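PDB 5UI9: oxidoreductase protein, which probably catalyses NAD-dependent oxidation or reduction of a small hydroxylated substrate, as a member of the GFO/IDH/MocA oxidoreductase family. Local coordinates for residues A[289-292]-A[293-296]. Numbering follows the deposited sequence.
Sequences HNIQ and ESVL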
loop_
_atom_site.group_PDB
_atom_site.type_symbol
_atom_site.label_atom_id
_atom_site.label_comp_id
_atom_site.label_asym_id
_atom_site.label_seq_id
_atom_site.Cartn_x
_atom_site.Cartn_y
_atom_site.Cartn_z
ATOM N N HIS A 289 -15.387 -15.126 -14.493
ATOM C CA HIS A 289 -14.650 -16.241 -15.092
ATOM C C HIS A 289 -13.364 -16.660 -14.370
ATOM O O HIS A 289 -13.083 -17.854 -14.275
ATOM C CB HIS A 289 -14.445 -16.037 -16.605
ATOM C CG HIS A 289 -13.647 -14.829 -16.976
ATOM N ND1 HIS A 289 -12.388 -14.921 -17.527
ATOM C CD2 HIS A 289 -13.937 -13.508 -16.925
ATOM C CE1 HIS A 289 -11.928 -13.708 -17.779
ATOM N NE2 HIS A 289 -12.846 -12.832 -17.415
ATOM N N ASN A 290 -12.618 -15.702 -13.824
ATOM C CA ASN A 290 -11.412 -16.015 -13.055
ATOM C C ASN A 290 -11.749 -16.842 -11.807
ATOM O O ASN A 290 -11.091 -17.845 -11.541
ATOM C CB ASN A 290 -10.674 -14.726 -12.659
ATOM C CG ASN A 290 -9.332 -14.981 -11.985
ATOM O OD1 ASN A 290 -8.760 -16.071 -12.065
ATOM N ND2 ASN A 290 -8.818 -13.956 -11.316
ATOM N N ILE A 291 -12.772 -16.412 -11.061
ATOM C CA ILE A 291 -13.240 -17.124 -9.865
ATOM C C ILE A 291 -13.798 -18.488 -10.263
ATOM O O ILE A 291 -13.513 -19.508 -9.617
ATOM C CB ILE A 291 -14.298 -16.294 -9.083
ATOM C CG1 ILE A 291 -13.645 -15.038 -8.476
ATOM C CG2 ILE A 291 -14.968 -17.129 -7.988
ATOM C CD1 ILE A 291 -14.626 -14.061 -7.856
ATOM N N GLN A 292 -14.583 -18.501 -11.334
ATOM C CA GLN A 292 -15.204 -19.726 -11.816
ATOM C C GLN A 292 -14.201 -20.818 -12.195
ATOM O O GLN A 292 -14.412 -21.985 -11.859
ATOM C CB GLN A 292 -16.158 -19.404 -12.968
ATOM C CG GLN A 292 -17.425 -18.714 -12.476
ATOM C CD GLN A 292 -18.257 -18.117 -13.595
ATOM O OE1 GLN A 292 -17.725 -17.500 -14.522
ATOM N NE2 GLN A 292 -19.568 -18.273 -13.502
ATOM N N GLU A 293 -13.107 -20.442 -12.861
ATOM C CA GLU A 293 -12.012 -21.382 -13.126
ATOM C C GLU A 293 -11.438 -21.941 -11.826
ATOM O O GLU A 293 -11.173 -23.143 -11.735
ATOM C CB GLU A 293 -10.874 -20.740 -13.927
ATOM C CG GLU A 293 -9.789 -21.745 -14.330
ATOM C CD GLU A 293 -8.620 -21.133 -15.083
ATOM O OE1 GLU A 293 -8.399 -19.911 -14.996
ATOM O OE2 GLU A 293 -7.910 -21.880 -15.782
ATOM N N SER A 294 -11.233 -21.072 -10.835
ATOM C CA SER A 294 -10.632 -21.493 -9.569
ATOM C C SER A 294 -11.522 -22.453 -8.765
ATOM O O SER A 294 -11.019 -23.236 -7.967
ATOM C CB SER A 294 -10.245 -20.279 -8.720
ATOM O OG SER A 294 -11.368 -19.658 -8.128
ATOM N N VAL A 295 -12.835 -22.381 -8.986
ATOM C CA VAL A 295 -13.798 -23.304 -8.380
ATOM C C VAL A 295 -13.531 -24.720 -8.890
ATOM O O VAL A 295 -13.503 -25.655 -8.106
ATOM C CB VAL A 295 -15.272 -22.897 -8.679
ATOM C CG1 VAL A 295 -16.250 -23.948 -8.174
ATOM C CG2 VAL A 295 -15.608 -21.532 -8.083
ATOM N N LEU A 296 -13.333 -24.869 -10.196
ATOM C CA LEU A 296 -12.952 -26.166 -10.768
ATOM C C LEU A 296 -11.611 -26.665 -10.205
ATOM O O LEU A 296 -11.506 -27.831 -9.808
ATOM C CB LEU A 296 -12.912 -26.113 -12.301
ATOM C CG LEU A 296 -12.476 -27.393 -13.030
ATOM C CD1 LEU A 296 -13.346 -28.577 -12.631
ATOM C CD2 LEU A 296 -12.483 -27.200 -14.537
HETATM O O HOH W 1 -8.184 -18.753 -12.611
#
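Ile291 and Ser294 meet in the first turns of the helix 289-308, on its buried side, where the isoleucine side chain reaches both the NAD and the bound dihydroxy-methylpropanoic acid. Ile291 O accepts the hydroxyl Ser294 OG at 2.6 Å and the backbone amide Val295 N at 3.0 Å. The two donors approach differently: the amide comes nearly in line with the C=O, whereas the hydroxyl arrives from the flank, at a C=O...OG angle of 122° and somewhat tilted from the carbonyl plane. Ser294 can do this because its OG sits between its own backbone N and carbonyl carbon (chi1 75°), which folds the hydroxyl back against the preceding turn. Asn126 O also lies near OG, but as a weak, competing acceptor for the one hydroxyl proton.

Ahead of this, Glu293 N bonds to His289 O at 2.9 Å, while the next i+4 bond, from Ser294 N to Asn290 O, is long and weak at 3.3 Å. On the flank bearing Asn290 and Glu293, a water sits between their side chains, 2.8 Å from Asn290 OD1 and 2.7 Å from Glu293 OE1, though it has more acceptors in reach than protons to give. The Glu293 chain runs out extended, and its carboxylate is held further by Gln279 and Thr131. The Gln292 amide is gripped by Asn19 and Ser285 N, and Val295 packs on the helix 17-26, so this turn touches the Rossmann domain while Ile291 faces the ligands. A serine hydroxyl returned to the i-3 carbonyl is a familiar intrahelical bond, here within the helix that lines the NAD and substrate pockets.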